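Local coordinates for protein aminopeptidase (Aneurinibacillus sp. AM-1, PDB 5IB9) that probably acts as a zinc-dependent aminopeptidase of the M28 family, removing amino acids one at a time from the N-termini of peptides, at residues 20-25 / 236-241; 35-40 / 227-232; 39-44 / 204-209; 269-272 / 276-279. All coordinates share one frame; numbering follows the deposited sequence.

Interaction 1. Residues 20-25 / 236-241; sequences NTIQFL and PGANDD. With ZN (zinc ion), chain C; ZN (zinc ion), chain B; BES (2-(3-amino-2-hydroxy-4-phenyl-butyrylamino)-4-methyl-pentanoic acid), chain H.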
# COMPACT_ATOMS: atom_id res chain seq x y z
N ASN A 20 -22.99 26.29 0.41
CA ASN A 20 -24.01 25.16 0.27
C ASN A 20 -23.31 23.79 0.33
O ASN A 20 -23.85 22.84 0.91
CB ASN A 20 -24.78 25.36 -1.02
CG ASN A 20 -25.79 26.54 -0.90
OD1 ASN A 20 -26.01 27.05 0.19
ND2 ASN A 20 -26.29 26.99 -2.04
N THR A 21 -22.14 23.70 -0.32
CA THR A 21 -21.44 22.43 -0.12
C THR A 21 -21.10 22.10 1.31
O THR A 21 -21.28 20.97 1.80
CB THR A 21 -20.09 22.53 -0.97
OG1 THR A 21 -20.36 22.58 -2.35
CG2 THR A 21 -19.15 21.31 -0.62
N ILE A 22 -20.61 23.10 2.06
CA ILE A 22 -20.27 22.86 3.50
C ILE A 22 -21.55 22.49 4.30
O ILE A 22 -21.48 21.65 5.19
CB ILE A 22 -19.49 24.07 4.18
CG1 ILE A 22 -18.22 24.30 3.31
CG2 ILE A 22 -19.22 23.83 5.59
CD1 ILE A 22 -17.49 25.70 3.59
N GLN A 23 -22.63 23.21 4.00
CA GLN A 23 -23.89 22.97 4.72
C GLN A 23 -24.29 21.51 4.49
O GLN A 23 -24.62 20.83 5.48
CB GLN A 23 -24.95 23.86 4.09
CG GLN A 23 -26.30 23.77 4.85
CD GLN A 23 -27.25 24.84 4.31
OE1 GLN A 23 -27.34 25.10 3.09
NE2 GLN A 23 -27.93 25.51 5.21
N PHE A 24 -24.18 21.05 3.24
CA PHE A 24 -24.56 19.62 2.96
C PHE A 24 -23.65 18.69 3.76
O PHE A 24 -24.10 17.72 4.43
CB PHE A 24 -24.56 19.29 1.43
CG PHE A 24 -24.89 17.86 1.19
CD1 PHE A 24 -26.24 17.44 1.21
CD2 PHE A 24 -23.83 16.89 1.16
CE1 PHE A 24 -26.52 16.02 1.17
CE2 PHE A 24 -24.07 15.47 1.14
CZ PHE A 24 -25.49 15.09 1.10
N LEU A 25 -22.30 18.86 3.63
CA LEU A 25 -21.36 17.90 4.14
C LEU A 25 -21.30 17.81 5.67
O LEU A 25 -21.00 16.79 6.25
CB LEU A 25 -19.91 18.15 3.53
CG LEU A 25 -19.87 17.85 2.03
CD1 LEU A 25 -18.50 18.37 1.67
CD2 LEU A 25 -19.99 16.38 1.75
N PRO A 236 -18.36 17.78 13.10
CA PRO A 236 -19.06 17.97 11.87
C PRO A 236 -18.15 18.35 10.67
O PRO A 236 -18.57 18.17 9.48
CB PRO A 236 -20.13 19.08 12.19
CG PRO A 236 -20.43 18.83 13.75
CD PRO A 236 -18.99 18.62 14.20
N GLY A 237 -16.96 18.87 10.97
CA GLY A 237 -15.96 19.03 9.90
C GLY A 237 -16.30 20.10 8.94
O GLY A 237 -15.96 19.95 7.74
N ALA A 238 -16.95 21.19 9.34
CA ALA A 238 -17.30 22.18 8.37
C ALA A 238 -16.05 22.84 7.85
O ALA A 238 -15.93 23.09 6.63
CB ALA A 238 -18.25 23.29 8.93
N ASN A 239 -15.13 23.17 8.77
CA ASN A 239 -13.90 23.78 8.25
C ASN A 239 -12.85 22.73 7.94
O ASN A 239 -12.08 22.95 6.94
CB ASN A 239 -13.34 24.86 9.23
CG ASN A 239 -12.38 25.76 8.48
OD1 ASN A 239 -12.68 26.18 7.35
ND2 ASN A 239 -11.24 26.01 9.10
N ASP A 240 -12.74 21.69 8.77
CA ASP A 240 -11.75 20.63 8.62
C ASP A 240 -12.51 19.40 8.12
O ASP A 240 -12.90 18.59 8.95
CB ASP A 240 -11.00 20.29 9.99
CG ASP A 240 -9.82 19.40 9.85
OD1 ASP A 240 -9.50 19.17 8.52
OD2 ASP A 240 -9.13 18.72 10.73
N ASP A 241 -12.73 19.12 6.81
CA ASP A 241 -12.19 19.91 5.72
C ASP A 241 -13.27 20.03 4.68
O ASP A 241 -12.98 20.08 3.48
CB ASP A 241 -10.91 19.30 5.13
CG ASP A 241 -10.26 20.27 4.16
OD1 ASP A 241 -10.44 21.51 4.18
OD2 ASP A 241 -9.47 19.71 3.25
ZN ZN C . -7.82 18.68 7.54
ZN ZN B . -8.06 17.33 10.79
N2 BES H . -6.07 20.03 8.84
C1 BES H . -5.33 19.14 9.73
C6 BES H . -3.86 19.56 9.71
C7 BES H . -3.47 20.87 10.37
C8 BES H . -4.06 21.33 11.58
C12 BES H . -2.46 21.64 9.76
C9 BES H . -3.62 22.55 12.15
C11 BES H . -2.02 22.87 10.34
C10 BES H . -2.61 23.31 11.53
C2 BES H . -5.50 17.68 9.27
O2 BES H . -6.91 17.63 9.06
C3 BES H . -5.12 16.85 10.45
O3 BES H . -5.82 16.91 11.45
N1 BES H . -4.02 16.18 10.37
C4 BES H . -3.57 15.41 11.53
C13 BES H . -2.28 14.77 11.05
C14 BES H . -2.45 13.79 9.89
C15 BES H . -1.06 13.20 9.68
C16 BES H . -3.52 12.72 10.10
C5 BES H . -3.15 16.28 12.71
O1 BES H . -3.06 15.75 13.86
O4 BES H . -2.88 17.49 12.58

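Interaction 2. Residues 35-40 / 227-232; sequences PEELKA and SHHDSV. With ZN (zinc ion), chain C.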
# COMPACT_ATOMS: atom_id res chain seq x y z
N PRO A 35 -20.57 5.16 6.84
CA PRO A 35 -21.60 5.54 5.92
C PRO A 35 -21.64 7.03 5.58
O PRO A 35 -22.07 7.42 4.50
CB PRO A 35 -22.91 5.13 6.67
CG PRO A 35 -22.48 4.11 7.59
CD PRO A 35 -21.06 4.31 7.97
N GLU A 36 -21.29 7.90 6.53
CA GLU A 36 -21.34 9.31 6.18
C GLU A 36 -20.21 9.71 5.23
O GLU A 36 -20.39 10.60 4.41
CB GLU A 36 -21.16 10.22 7.44
CG GLU A 36 -22.34 10.08 8.40
CD GLU A 36 -23.60 10.67 7.82
OE1 GLU A 36 -23.62 11.69 7.11
OE2 GLU A 36 -24.70 10.09 8.06
N GLU A 37 -19.07 9.05 5.32
CA GLU A 37 -17.97 9.35 4.29
C GLU A 37 -18.44 8.86 2.97
O GLU A 37 -18.19 9.57 1.99
CB GLU A 37 -16.63 8.70 4.67
CG GLU A 37 -15.52 9.40 3.88
CD GLU A 37 -14.21 8.68 3.94
OE1 GLU A 37 -14.24 7.40 3.91
OE2 GLU A 37 -13.14 9.38 3.98
N LEU A 38 -19.11 7.69 2.92
CA LEU A 38 -19.62 7.22 1.63
C LEU A 38 -20.64 8.18 1.02
O LEU A 38 -20.61 8.50 -0.20
CB LEU A 38 -20.22 5.83 1.78
CG LEU A 38 -20.60 5.17 0.45
CD1 LEU A 38 -19.44 4.92 -0.39
CD2 LEU A 38 -21.38 3.87 0.76
N LYS A 39 -21.54 8.74 1.86
CA LYS A 39 -22.43 9.72 1.37
C LYS A 39 -21.73 10.96 0.77
O LYS A 39 -22.15 11.56 -0.24
CB LYS A 39 -23.35 10.10 2.55
CG LYS A 39 -24.19 11.31 2.24
CD LYS A 39 -24.90 11.98 3.54
CE LYS A 39 -25.64 10.89 4.19
NZ LYS A 39 -26.10 11.37 5.58
N ALA A 40 -20.66 11.37 1.43
CA ALA A 40 -19.89 12.52 0.95
C ALA A 40 -19.25 12.22 -0.45
O ALA A 40 -19.23 13.06 -1.35
CB ALA A 40 -18.79 12.93 1.97
N SER A 227 -8.13 18.20 -1.48
CA SER A 227 -8.72 18.44 -0.14
C SER A 227 -9.06 17.08 0.36
O SER A 227 -8.94 16.08 -0.35
CB SER A 227 -9.97 19.37 -0.21
OG SER A 227 -10.87 18.81 -1.21
N HIS A 228 -9.50 16.98 1.62
CA HIS A 228 -9.97 15.68 2.16
C HIS A 228 -11.42 15.76 2.63
O HIS A 228 -11.86 16.81 3.13
CB HIS A 228 -9.04 15.13 3.32
CG HIS A 228 -9.04 15.96 4.60
ND1 HIS A 228 -9.87 15.63 5.69
CD2 HIS A 228 -8.21 16.92 5.01
CE1 HIS A 228 -9.56 16.48 6.69
NE2 HIS A 228 -8.58 17.27 6.29
N HIS A 229 -12.12 14.66 2.40
CA HIS A 229 -13.57 14.65 2.70
C HIS A 229 -14.02 13.96 3.96
O HIS A 229 -15.18 14.01 4.23
CB HIS A 229 -14.38 14.13 1.47
CG HIS A 229 -13.90 12.81 0.93
ND1 HIS A 229 -13.75 11.60 1.58
CD2 HIS A 229 -13.47 12.61 -0.35
CE1 HIS A 229 -13.25 10.69 0.71
NE2 HIS A 229 -13.12 11.31 -0.46
N ASP A 230 -13.05 13.45 4.71
CA ASP A 230 -13.38 12.88 6.04
C ASP A 230 -13.11 13.90 7.14
O ASP A 230 -12.38 14.90 6.95
CB ASP A 230 -12.53 11.65 6.31
CG ASP A 230 -11.04 11.91 6.41
OD1 ASP A 230 -10.43 12.65 5.56
OD2 ASP A 230 -10.42 11.39 7.36
N SER A 231 -13.78 13.60 8.28
CA SER A 231 -13.50 14.44 9.48
C SER A 231 -13.29 13.54 10.66
O SER A 231 -13.45 12.34 10.56
CB SER A 231 -14.65 15.44 9.75
OG SER A 231 -15.81 14.73 10.17
N VAL A 232 -12.77 14.11 11.75
CA VAL A 232 -12.59 13.24 12.97
C VAL A 232 -13.92 12.93 13.67
O VAL A 232 -14.93 13.62 13.46
CB VAL A 232 -11.62 13.92 13.97
CG1 VAL A 232 -10.22 14.10 13.29
CG2 VAL A 232 -12.16 15.23 14.56
ZN ZN C . -7.82 18.68 7.54

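Interaction 3. Residues 39-44 / 204-209; sequences KAVRYI and HNVIAT. With ZN (zinc ion), chain G.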
# COMPACT_ATOMS: atom_id res chain seq x y z
N LYS A 39 -21.54 8.74 1.86
CA LYS A 39 -22.43 9.72 1.37
C LYS A 39 -21.73 10.96 0.77
O LYS A 39 -22.15 11.56 -0.24
CB LYS A 39 -23.35 10.10 2.55
CG LYS A 39 -24.19 11.31 2.24
CD LYS A 39 -24.90 11.98 3.54
CE LYS A 39 -25.64 10.89 4.19
NZ LYS A 39 -26.10 11.37 5.58
N ALA A 40 -20.66 11.37 1.43
CA ALA A 40 -19.89 12.52 0.95
C ALA A 40 -19.25 12.22 -0.45
O ALA A 40 -19.23 13.06 -1.35
CB ALA A 40 -18.79 12.93 1.97
N VAL A 41 -18.65 11.02 -0.49
CA VAL A 41 -18.06 10.55 -1.78
C VAL A 41 -19.09 10.63 -2.90
O VAL A 41 -18.81 11.17 -3.98
CB VAL A 41 -17.50 9.13 -1.59
CG1 VAL A 41 -17.32 8.46 -2.96
CG2 VAL A 41 -16.26 9.21 -0.77
N ARG A 42 -20.33 10.12 -2.64
CA ARG A 42 -21.33 10.19 -3.66
C ARG A 42 -21.69 11.59 -4.01
O ARG A 42 -21.97 11.94 -5.19
CB ARG A 42 -22.57 9.42 -3.18
CG ARG A 42 -22.36 7.92 -3.20
CD ARG A 42 -22.86 7.44 -4.55
NE ARG A 42 -21.67 7.30 -5.36
CZ ARG A 42 -20.86 6.25 -5.28
NH1 ARG A 42 -21.14 5.31 -4.39
NH2 ARG A 42 -19.80 6.16 -6.11
N TYR A 43 -21.82 12.47 -3.01
CA TYR A 43 -22.20 13.84 -3.22
C TYR A 43 -21.17 14.55 -4.08
O TYR A 43 -21.49 15.31 -5.04
CB TYR A 43 -22.39 14.51 -1.86
CG TYR A 43 -22.74 15.99 -1.98
CD1 TYR A 43 -24.06 16.45 -2.15
CD2 TYR A 43 -21.70 16.98 -1.95
CE1 TYR A 43 -24.37 17.85 -2.25
CE2 TYR A 43 -21.98 18.35 -2.07
CZ TYR A 43 -23.33 18.76 -2.12
OH TYR A 43 -23.61 20.12 -2.19
N ILE A 44 -19.88 14.39 -3.63
CA ILE A 44 -18.72 14.98 -4.35
C ILE A 44 -18.68 14.53 -5.81
O ILE A 44 -18.61 15.39 -6.73
CB ILE A 44 -17.44 14.75 -3.58
CG1 ILE A 44 -17.58 15.57 -2.27
CG2 ILE A 44 -16.21 15.28 -4.41
CD1 ILE A 44 -16.58 15.10 -1.20
N HIS A 204 -12.44 5.97 0.17
CA HIS A 204 -12.32 6.30 -1.26
C HIS A 204 -11.72 7.65 -1.48
O HIS A 204 -11.86 8.55 -0.65
CB HIS A 204 -13.72 6.38 -1.87
CG HIS A 204 -14.60 5.19 -1.64
ND1 HIS A 204 -15.27 4.93 -0.45
CD2 HIS A 204 -14.83 4.12 -2.44
CE1 HIS A 204 -15.86 3.74 -0.53
NE2 HIS A 204 -15.67 3.28 -1.75
N ASN A 205 -11.10 7.82 -2.68
CA ASN A 205 -10.75 9.14 -3.22
C ASN A 205 -11.66 9.40 -4.41
O ASN A 205 -11.99 8.48 -5.15
CB ASN A 205 -9.28 9.17 -3.70
CG ASN A 205 -8.34 8.73 -2.60
OD1 ASN A 205 -8.43 9.26 -1.50
ND2 ASN A 205 -7.33 7.99 -2.95
N VAL A 206 -12.00 10.66 -4.61
CA VAL A 206 -12.87 11.07 -5.75
C VAL A 206 -12.01 11.95 -6.63
O VAL A 206 -11.43 12.94 -6.19
CB VAL A 206 -14.10 11.86 -5.29
CG1 VAL A 206 -14.89 12.18 -6.60
CG2 VAL A 206 -14.93 11.04 -4.32
N ILE A 207 -11.88 11.54 -7.92
CA ILE A 207 -10.89 12.18 -8.79
C ILE A 207 -11.59 12.70 -10.08
O ILE A 207 -12.22 11.91 -10.82
CB ILE A 207 -9.81 11.22 -9.24
CG1 ILE A 207 -9.06 10.65 -8.04
CG2 ILE A 207 -8.79 11.92 -10.21
CD1 ILE A 207 -9.11 9.16 -8.03
N ALA A 208 -11.53 14.00 -10.39
CA ALA A 208 -12.21 14.61 -11.57
C ALA A 208 -11.13 15.30 -12.36
O ALA A 208 -10.40 16.07 -11.85
CB ALA A 208 -13.27 15.70 -11.06
N THR A 209 -11.03 14.95 -13.64
CA THR A 209 -9.88 15.43 -14.45
C THR A 209 -10.42 16.26 -15.60
O THR A 209 -11.31 15.77 -16.31
CB THR A 209 -9.10 14.23 -14.96
OG1 THR A 209 -8.53 13.50 -13.84
CG2 THR A 209 -7.94 14.75 -15.87
ZN ZN G . -16.63 1.66 -2.51
O HOH W 1 -18.52 1.91 -2.85
O HOH W 2 -16.52 -0.13 -1.68
O HOH W 3 -16.82 0.15 -0.51
O HOH W 4 -18.19 1.20 -1.21

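Interaction 4. Residues 269-272 / 276-279; sequences FGAE and LIGS. With BES (2-(3-amino-2-hydroxy-4-phenyl-butyrylamino)-4-methyl-pentanoic acid), chain H.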
# COMPACT_ATOMS: atom_id res chain seq x y z
N PHE A 269 -9.69 13.52 -1.00
CA PHE A 269 -9.07 12.30 -0.46
C PHE A 269 -9.81 11.75 0.73
O PHE A 269 -10.30 12.53 1.54
CB PHE A 269 -7.66 12.62 -0.03
CG PHE A 269 -6.74 13.14 -1.08
CD1 PHE A 269 -6.27 12.29 -2.11
CD2 PHE A 269 -6.30 14.44 -1.09
CE1 PHE A 269 -5.40 12.76 -3.11
CE2 PHE A 269 -5.42 14.93 -2.08
CZ PHE A 269 -4.99 14.08 -3.06
N GLY A 270 -9.85 10.42 0.83
CA GLY A 270 -10.44 9.81 2.04
C GLY A 270 -9.37 9.55 3.08
O GLY A 270 -8.17 9.56 2.82
N ALA A 271 -9.85 9.32 4.31
CA ALA A 271 -8.98 8.80 5.41
C ALA A 271 -7.81 9.66 5.63
O ALA A 271 -6.75 9.21 5.99
CB ALA A 271 -8.64 7.28 5.20
N GLU A 272 -7.89 10.97 5.44
CA GLU A 272 -6.83 11.91 5.77
C GLU A 272 -6.52 11.88 7.28
O GLU A 272 -5.33 11.89 7.66
CB GLU A 272 -7.12 13.34 5.25
CG GLU A 272 -5.93 14.29 5.39
CD GLU A 272 -5.93 15.05 6.73
OE1 GLU A 272 -6.89 14.94 7.54
OE2 GLU A 272 -4.89 15.73 6.88
N LEU A 276 -3.27 10.28 6.39
CA LEU A 276 -3.09 10.59 4.96
C LEU A 276 -3.33 9.38 4.10
O LEU A 276 -2.62 9.24 3.10
CB LEU A 276 -1.72 11.30 4.67
CG LEU A 276 -1.32 12.35 5.71
CD1 LEU A 276 0.03 12.90 5.22
CD2 LEU A 276 -2.33 13.45 5.90
N ILE A 277 -4.15 8.40 4.51
CA ILE A 277 -4.23 7.12 3.79
C ILE A 277 -4.65 7.33 2.36
O ILE A 277 -4.05 6.75 1.42
CB ILE A 277 -5.08 6.10 4.55
CG1 ILE A 277 -4.40 6.01 5.95
CG2 ILE A 277 -4.88 4.73 3.81
CD1 ILE A 277 -5.15 5.01 6.82
N GLY A 278 -5.68 8.10 2.17
CA GLY A 278 -6.18 8.22 0.76
C GLY A 278 -5.22 8.92 -0.11
O GLY A 278 -5.01 8.42 -1.26
N SER A 279 -4.54 10.01 0.29
CA SER A 279 -3.55 10.55 -0.63
C SER A 279 -2.33 9.71 -0.84
O SER A 279 -1.75 9.71 -1.92
CB SER A 279 -3.14 11.95 -0.22
OG SER A 279 -2.65 11.98 1.14
N2 BES H . -6.07 20.03 8.84
C1 BES H . -5.33 19.14 9.73
C6 BES H . -3.86 19.56 9.71
C7 BES H . -3.47 20.87 10.37
C8 BES H . -4.06 21.33 11.58
C12 BES H . -2.46 21.64 9.76
C9 BES H . -3.62 22.55 12.15
C11 BES H . -2.02 22.87 10.34
C10 BES H . -2.61 23.31 11.53
C2 BES H . -5.50 17.68 9.27
O2 BES H . -6.91 17.63 9.06
C3 BES H . -5.12 16.85 10.45
O3 BES H . -5.82 16.91 11.45
N1 BES H . -4.02 16.18 10.37
C4 BES H . -3.57 15.41 11.53
C13 BES H . -2.28 14.77 11.05
C14 BES H . -2.45 13.79 9.89
C15 BES H . -1.06 13.20 9.68
C16 BES H . -3.52 12.72 10.10
C5 BES H . -3.15 16.28 12.71
O1 BES H . -3.06 15.75 13.86
O4 BES H . -2.88 17.49 12.58
O HOH W 5 -5.67 11.10 2.74

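Interaction 1. Residues 20-25 / 236-241
Arg30 NH1 is gripped by two carbonyls, Leu25 O and Pro236 O, which lie 4.3 Å apart across the contact. The arginine ties the end of helix 15-25 to the loop that leads into helix 238-256. Beside this polar clamp lies a small apolar one. With CG1 of Ile22 turned beside the backbone N (chi1 -57°), its CG2 branch points at the other segment and meets Ala238 CB at 3.5 Å. The same methyl lies an equal distance from Ala238 O, so the isoleucine rests on both the side chain and the carbonyl of the same residue.

Two residues further on, the chain reaches the metals. Asp240 places OD1 2.0 Å from the zinc ion of chain C, and its OD2 binds the zinc ion of chain B, so one carboxylate spans the pair. The inhibitor (BES) bridges the same two metals with O2, which is 2.1 Å from each zinc. His228 and Asp301 also bind the first zinc, Glu273 and His371 the second. The peptide bond between Asp240 and Asp241 is cis, and this bridging aspartate followed by a cis peptide is a hallmark of the co-catalytic two-zinc centre of M28 aminopeptidases.

Interaction 2. Residues 35-40 / 227-232
Glu37 and His229 carry most of this contact, the glutamate reaching from helix 35-50 across to the edge of the imidazole. Its chain runs out extended, with CG anti to the backbone N (chi1 -162°), and brings OE2 near the ring plane. The carboxylate stands almost upright to that ring, the two planes 78° apart. His229 ND1 donates to Glu37 OE2 over 3.3 Å, but the bond is weak, bent to 126°. The stronger grip is on the other oxygen: Glu37 OE1 accepts from Ser203 OG and from Gly33 N. With an alanine in place of Glu37, Ser203 OG and Gly33 N would probably lose their common acceptor and His229 ND1 its weak one.

Ala40, one helical turn on, points its CB at His229 O, 4.4 Å away, a carbonyl that Arg30 NE also holds. Next to the histidine, Asp230 CB lies 3.3 Å from Glu37 OE2. His228 ND1 donates weakly to Asp230 OD1 at 3.0 Å and to Asp230 O, while His228 NE2 binds the zinc ion of chain C. Asp230 is thus a second-shell carboxylate behind a metal ligand, as in the His-x-Asp motif of M28 relatives; Glu272 N and Glu273 N hold its OD1 and OD2. Strand 222-228, which ends here, runs between the parallel strands 263-269 and 294-300; Val245 of helix 238-256 and Thr268 also touch His229.

Interaction 3. Residues 39-44 / 204-209
Val41 turns CG1 anti to its backbone N (chi1 161°) and CG2 beside it, so its two methyls reach different residues of the facing strand. CG1 meets Val206 CG2 at 3.8 Å; CG2 lies 4.0 Å from His204 CB, approaching the histidine side chain at about a right angle. Val206 is forked in the same way, with CG1 opposite its own N. That branch takes the next helical turn, where Ile44 CG2 comes to 4.0 Å. Val206 thus sits between two side chains three residues apart on the helix, one methyl for each.

Helix 39-44 and strand 204-209 run in almost the same direction, their axes 5° apart and 8.9 Å from each other, the geometry of a helix laid along a sheet in the alpha/beta fold of M28 peptidases. Strand 187-210, to which this segment belongs, pairs antiparallel with strands 55-66 and 263-269, and Val57 and Thr268 from those neighbours also touch the helix side chains. Strand alternation sends Asn205 away from the helix. Its ND2 donates to Gly278 O, and its OD1 accepts from Gly270 N.

His204 takes part in two environments. While its CB packs against Val41, its NE2 binds the zinc ion of chain G at 2.0 Å. Glu288 of the second subunit binds the same ion, so the metal links the two copies of the protein; several of the surrounding water positions lie too close together to be filled at once.

Interaction 4. Residues 269-272 / 276-279
The chain doubles back between 269-272 and the start of helix 277-283, and three successive carbonyls receive three successive N-H groups in reverse order. Leu276 N gives Glu272 O a nearly straight bond (2.9 Å, 169°), Ile277 N reaches Ala271 O at 3.1 Å, and the bond from Gly278 N to Gly270 O is weak. Water 5 donates to that same Gly270 O and accepts from Ser279 N.

This strand-turn-helix connection carries the paired glutamates of the M28 active site. Glu272, at the place of the general base in relatives, is bent at chi2 (-91°) and brings OE1 to 3.1 Å from O2 of the inhibitor (BES). Leu276 lies alongside it, with Leu276 CD2 3.7 Å from Glu272 CG. The same methyl, Leu276 CD2, is 4.0 Å from BES C15.

At the far end, Ser279 CB sits over the centre of the Phe269 ring in a CH-pi contact, 3.7 Å from the centroid. Replacing Phe269 by an alanine would probably remove the ring face on which Ser279 CB rests and leave a gap there; the serine OG is held by Asp347 and Ser350. Between these two ends, Ala271 CB meets Ile277 CB at 3.8 Å.

All four contacts are buried, yet their chemistry changes with position. Interactions 2 and 3 share helix 35-50: its first turns meet polar groups at the end of a strand, its next turns an apolar sheet face. Interaction 1 brings in the preceding helix, 15-25, and Leu25 packs on Ala40. Interaction 4 is the most local, four residues apart in sequence and dominated by backbone bonds. Interactions 1 and 2 supply ligands of one zinc, interactions 1 and 4 both touch the inhibitor, whereas the zinc of interaction 3 meets the second subunit. Hydrogen bonds from His228 N to Asp241 OD2 and from Phe269 N to Ser227 O join interaction 2 to interactions 1 and 4.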